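Local coordinates for protein deseasin MCP-01 (Pseudoalteromonas sp., PDB 3VV3) that hydrolyses peptide bonds as a subtilisin-family serine protease able to degrade collagen, at residues A226-M234 / A308-R318. Residues are numbered along the deposited sequence; the frame is centred on the assembly and turned at random.
Sequences ASTDSRDNM and ALNGKTVAGTR
The carboxylate of Asp232 lies at the edge of the Arg318 guanidinium, the two planes 26° apart. Arg318 NE points almost straight at Asp232 OD1 (2.9 Å, 172°), and Arg318 NH2 reaches the syn lone pair of Asp232 OD2 at 2.9 Å, a side-on, two-pronged salt bridge. NH1 of Arg318 pairs with Asp304, so two carboxylates fix the group's rotation. The Arg231 guanidinium has Asp229 OD2 over one face, a contact of charges alone, Ser230 OG in plane at its edge, and a salt bridge to Asp141 of the second subunit. Arg318 CG, anti to the backbone N (chi1 -173°), lies 3.7 Å from Thr228 OG1; bends at chi2 and chi3 then turn the guanidinium to Asp232. A leucine in its place would probably leave Asp232 and Asp304 without their shared positive partner, setting the Asp232 carboxylate free to turn. Beside the salt bridge, Leu309 CD1 packs on Thr228 CG2 (3.7 Å) and Leu309 CD2 on Met234 SD (4.1 Å). Ala308 CB abuts the backbone at Met234 N (3.4 Å). The contact joins strand 222-228, next to edge strand 247-250 of the parallel subtilase sheet, to strand 317-318 and the loop from its antiparallel partner 304-305, whose Val314 and Ala315 rest on Met300 of helix 292-301.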
ATOM      1  N   ALA A 226      -4.693  -0.865 -15.374  1.00  5.35           N
ATOM      2  CA  ALA A 226      -4.385  -2.095 -14.645  1.00  4.34           C
ATOM      3  C   ALA A 226      -2.875  -2.254 -14.580  1.00  6.02           C
ATOM      4  O   ALA A 226      -2.138  -1.625 -15.354  1.00  5.52           O
ATOM      5  CB  ALA A 226      -5.026  -3.310 -15.336  1.00  4.92           C
ATOM      6  N   SER A 227      -2.413  -3.114 -13.676  1.00  4.25           N
ATOM      7  CA  SER A 227      -0.988  -3.330 -13.477  1.00  5.72           C
ATOM      8  C   SER A 227      -0.498  -4.615 -14.146  1.00  6.29           C
ATOM      9  O   SER A 227      -1.187  -5.633 -14.135  1.00  5.90           O
ATOM     10  CB  SER A 227      -0.674  -3.385 -11.976  1.00  6.03           C
ATOM     11  OG  SER A 227       0.689  -3.716 -11.758  1.00  4.88           O
ATOM     12  N   THR A 228       0.702  -4.549 -14.716  1.00  6.27           N
ATOM     13  CA  THR A 228       1.373  -5.722 -15.284  1.00  4.92           C
ATOM     14  C   THR A 228       2.708  -5.968 -14.590  1.00  6.58           C
ATOM     15  O   THR A 228       3.244  -5.086 -13.903  1.00  4.65           O
ATOM     16  CB  THR A 228       1.602  -5.562 -16.806  1.00  6.78           C
ATOM     17  OG1 THR A 228       2.451  -4.430 -17.059  1.00  7.05           O
ATOM     18  CG2 THR A 228       0.279  -5.364 -17.524  1.00  7.85           C
ATOM     19  N   ASP A 229       3.256  -7.169 -14.780  1.00  6.43           N
ATOM     20  CA  ASP A 229       4.502  -7.546 -14.132  1.00  6.79           C
ATOM     21  C   ASP A 229       5.639  -7.810 -15.125  1.00  6.63           C
ATOM     22  O   ASP A 229       5.496  -7.605 -16.337  1.00  7.63           O
ATOM     23  CB  ASP A 229       4.303  -8.749 -13.188  1.00  6.74           C
ATOM     24  CG  ASP A 229       3.959 -10.043 -13.930  1.00 10.88           C
ATOM     25  OD1 ASP A 229       4.267 -10.165 -15.136  1.00  9.60           O
ATOM     26  OD2 ASP A 229       3.374 -10.948 -13.290  1.00 11.49           O
ATOM     27  N   SER A 230       6.771  -8.254 -14.598  1.00  7.43           N
ATOM     28  CA  SER A 230       7.977  -8.399 -15.412  1.00  7.89           C
ATOM     29  C   SER A 230       7.901  -9.557 -16.410  1.00 12.10           C
ATOM     30  O   SER A 230       8.809  -9.722 -17.221  1.00  9.71           O
ATOM     31  CB  SER A 230       9.201  -8.592 -14.522  1.00  7.78           C
ATOM     32  OG  SER A 230       9.085  -9.804 -13.788  1.00  9.31           O
ATOM     33  N   ARG A 231       6.851 -10.366 -16.323  1.00  8.95           N
ATOM     34  CA  ARG A 231       6.617 -11.432 -17.299  1.00 10.32           C
ATOM     35  C   ARG A 231       5.512 -11.032 -18.279  1.00  9.96           C
ATOM     36  O   ARG A 231       5.055 -11.843 -19.086  1.00  9.67           O
ATOM     37  CB  ARG A 231       6.251 -12.756 -16.608  1.00 10.35           C
ATOM     38  CG  ARG A 231       7.398 -13.421 -15.861  1.00  9.37           C
ATOM     39  CD  ARG A 231       7.649 -12.739 -14.517  1.00 11.52           C
ATOM     40  NE  ARG A 231       6.668 -13.128 -13.505  1.00 10.49           N
ATOM     41  CZ  ARG A 231       6.368 -12.397 -12.436  1.00 13.24           C
ATOM     42  NH1 ARG A 231       6.944 -11.218 -12.259  1.00  9.03           N
ATOM     43  NH2 ARG A 231       5.471 -12.836 -11.558  1.00 11.86           N
ATOM     44  N   ASP A 232       5.087  -9.773 -18.198  1.00  8.05           N
ATOM     45  CA  ASP A 232       3.948  -9.280 -18.972  1.00  7.69           C
ATOM     46  C   ASP A 232       2.618  -9.960 -18.622  1.00 11.77           C
ATOM     47  O   ASP A 232       1.670  -9.888 -19.404  1.00  9.22           O
ATOM     48  CB  ASP A 232       4.220  -9.332 -20.490  1.00  8.96           C
ATOM     49  CG  ASP A 232       4.527  -7.957 -21.085  1.00 13.16           C
ATOM     50  OD1 ASP A 232       4.400  -6.938 -20.371  1.00 10.09           O
ATOM     51  OD2 ASP A 232       4.918  -7.894 -22.273  1.00 13.22           O
ATOM     52  N   ASN A 233       2.537 -10.604 -17.452  1.00 10.52           N
ATOM     53  CA  ASN A 233       1.240 -11.062 -16.940  1.00  9.42           C
ATOM     54  C   ASN A 233       0.487  -9.842 -16.460  1.00 10.43           C
ATOM     55  O   ASN A 233       1.089  -8.793 -16.225  1.00  6.87           O
ATOM     56  CB  ASN A 233       1.367 -11.950 -15.694  1.00 11.30           C
ATOM     57  CG  ASN A 233       2.260 -13.169 -15.891  1.00 20.69           C
ATOM     58  OD1 ASN A 233       2.154 -13.889 -16.883  1.00 21.52           O
ATOM     59  ND2 ASN A 233       3.114 -13.434 -14.895  1.00 19.88           N
ATOM     60  N   MET A 234      -0.819  -9.977 -16.265  1.00  8.86           N
ATOM     61  CA  MET A 234      -1.499  -8.998 -15.428  1.00  8.08           C
ATOM     62  C   MET A 234      -1.076  -9.307 -13.995  1.00  9.55           C
ATOM     63  O   MET A 234      -1.083 -10.466 -13.567  1.00  8.79           O
ATOM     64  CB  MET A 234      -3.019  -9.073 -15.580  1.00  8.97           C
ATOM     65  CG  MET A 234      -3.753  -8.075 -14.691  1.00  9.26           C
ATOM     66  SD  MET A 234      -5.513  -7.928 -15.068  1.00 14.77           S
ATOM     67  CE  MET A 234      -6.135  -9.475 -14.415  1.00 14.33           C
ATOM     68  N   ALA A 308      -2.830 -11.497 -21.404  1.00 10.18           N
ATOM     69  CA  ALA A 308      -3.469 -11.421 -20.092  1.00  9.64           C
ATOM     70  C   ALA A 308      -4.514 -10.306 -20.006  1.00 11.47           C
ATOM     71  O   ALA A 308      -5.538 -10.449 -19.330  1.00 13.72           O
ATOM     72  CB  ALA A 308      -2.416 -11.248 -18.998  1.00  9.81           C
ATOM     73  N   LEU A 309      -4.255  -9.195 -20.686  1.00  9.28           N
ATOM     74  CA  LEU A 309      -5.157  -8.043 -20.630  1.00  9.77           C
ATOM     75  C   LEU A 309      -6.290  -8.139 -21.651  1.00  8.63           C
ATOM     76  O   LEU A 309      -7.303  -7.451 -21.539  1.00  8.19           O
ATOM     77  CB  LEU A 309      -4.374  -6.740 -20.818  1.00  9.83           C
ATOM     78  CG  LEU A 309      -3.306  -6.488 -19.744  1.00  8.08           C
ATOM     79  CD1 LEU A 309      -2.355  -5.392 -20.189  1.00  8.70           C
ATOM     80  CD2 LEU A 309      -3.937  -6.151 -18.402  1.00 10.32           C
ATOM     81  N   ASN A 310      -6.118  -9.008 -22.640  1.00 11.16           N
ATOM     82  CA  ASN A 310      -7.151  -9.222 -23.646  1.00 12.26           C
ATOM     83  C   ASN A 310      -8.432  -9.771 -23.032  1.00 12.11           C
ATOM     84  O   ASN A 310      -8.414 -10.794 -22.347  1.00 14.76           O
ATOM     85  CB  ASN A 310      -6.646 -10.173 -24.732  1.00 14.07           C
ATOM     86  CG  ASN A 310      -7.683 -10.423 -25.814  1.00 19.79           C
ATOM     87  OD1 ASN A 310      -8.365 -11.447 -25.815  1.00 26.84           O
ATOM     88  ND2 ASN A 310      -7.814  -9.477 -26.728  1.00 19.90           N
ATOM     89  N   GLY A 311      -9.545  -9.090 -23.284  1.00 10.62           N
ATOM     90  CA  GLY A 311     -10.828  -9.500 -22.746  1.00 11.07           C
ATOM     91  C   GLY A 311     -11.043  -9.019 -21.322  1.00 13.16           C
ATOM     92  O   GLY A 311     -12.116  -9.210 -20.746  1.00 13.64           O
ATOM     93  N   LYS A 312     -10.023  -8.383 -20.750  1.00  8.09           N
ATOM     94  CA  LYS A 312     -10.121  -7.888 -19.379  1.00  8.82           C
ATOM     95  C   LYS A 312      -9.941  -6.367 -19.295  1.00  8.64           C
ATOM     96  O   LYS A 312      -9.938  -5.796 -18.209  1.00  8.96           O
ATOM     97  CB  LYS A 312      -9.102  -8.592 -18.483  1.00 10.58           C
ATOM     98  CG  LYS A 312      -9.323 -10.099 -18.387  1.00 12.98           C
ATOM     99  CD  LYS A 312      -8.216 -10.747 -17.588  1.00 17.32           C
ATOM    100  CE  LYS A 312      -8.395 -12.261 -17.523  1.00 29.65           C
ATOM    101  NZ  LYS A 312      -9.588 -12.635 -16.721  1.00 39.32           N
ATOM    102  N   THR A 313      -9.779  -5.732 -20.452  1.00  7.36           N
ATOM    103  CA  THR A 313      -9.629  -4.285 -20.563  1.00  7.72           C
ATOM    104  C   THR A 313     -10.176  -3.891 -21.921  1.00 11.08           C
ATOM    105  O   THR A 313     -10.373  -4.754 -22.778  1.00 10.05           O
ATOM    106  CB  THR A 313      -8.151  -3.844 -20.495  1.00  9.13           C
ATOM    107  OG1 THR A 313      -7.381  -4.515 -21.505  1.00  7.79           O
ATOM    108  CG2 THR A 313      -7.545  -4.127 -19.117  1.00  8.60           C
ATOM    109  N   VAL A 314     -10.416  -2.602 -22.143  1.00  7.26           N
ATOM    110  CA  VAL A 314     -10.953  -2.194 -23.441  1.00  7.35           C
ATOM    111  C   VAL A 314      -9.949  -2.515 -24.552  1.00  9.41           C
ATOM    112  O   VAL A 314     -10.288  -3.173 -25.539  1.00  9.45           O
ATOM    113  CB  VAL A 314     -11.322  -0.686 -23.487  1.00  7.99           C
ATOM    114  CG1 VAL A 314     -11.712  -0.265 -24.909  1.00  9.51           C
ATOM    115  CG2 VAL A 314     -12.459  -0.376 -22.517  1.00 12.73           C
ATOM    116  N   ALA A 315      -8.711  -2.061 -24.386  1.00  7.84           N
ATOM    117  CA  ALA A 315      -7.719  -2.148 -25.455  1.00 11.25           C
ATOM    118  C   ALA A 315      -6.960  -3.466 -25.484  1.00 10.21           C
ATOM    119  O   ALA A 315      -6.447  -3.861 -26.531  1.00 11.19           O
ATOM    120  CB  ALA A 315      -6.730  -0.977 -25.370  1.00  8.45           C
ATOM    121  N   GLY A 316      -6.875  -4.136 -24.337  1.00  7.88           N
ATOM    122  CA  GLY A 316      -6.117  -5.372 -24.240  1.00  9.33           C
ATOM    123  C   GLY A 316      -4.636  -5.181 -24.517  1.00 10.94           C
ATOM    124  O   GLY A 316      -3.949  -6.109 -24.941  1.00 10.13           O
ATOM    125  N   THR A 317      -4.135  -3.971 -24.280  1.00  8.33           N
ATOM    126  CA  THR A 317      -2.733  -3.683 -24.530  1.00  7.17           C
ATOM    127  C   THR A 317      -1.982  -3.264 -23.270  1.00  7.81           C
ATOM    128  O   THR A 317      -2.576  -2.796 -22.298  1.00  6.92           O
ATOM    129  CB  THR A 317      -2.575  -2.551 -25.548  1.00  8.33           C
ATOM    130  OG1 THR A 317      -3.251  -1.390 -25.051  1.00  8.47           O
ATOM    131  CG2 THR A 317      -3.171  -2.947 -26.903  1.00  9.30           C
ATOM    132  N   ARG A 318      -0.670  -3.436 -23.320  1.00  6.93           N
ATOM    133  CA  ARG A 318       0.231  -2.975 -22.283  1.00  6.40           C
ATOM    134  C   ARG A 318       1.026  -1.808 -22.851  1.00  8.77           C
ATOM    135  O   ARG A 318       1.517  -1.880 -23.973  1.00  7.75           O
ATOM    136  CB  ARG A 318       1.169  -4.111 -21.852  1.00  6.71           C
ATOM    137  CG  ARG A 318       2.050  -3.776 -20.649  1.00  7.03           C
ATOM    138  CD  ARG A 318       3.442  -3.306 -21.058  1.00  7.70           C
ATOM    139  NE  ARG A 318       4.168  -4.372 -21.753  1.00  7.42           N
ATOM    140  CZ  ARG A 318       4.621  -4.289 -22.999  1.00 12.21           C
ATOM    141  NH1 ARG A 318       4.455  -3.171 -23.703  1.00  7.42           N
ATOM    142  NH2 ARG A 318       5.258  -5.325 -23.538  1.00 10.10           N
TER
HETATM  143  O   HOH W   1       0.326 -11.731 -21.120  1.00 14.39           O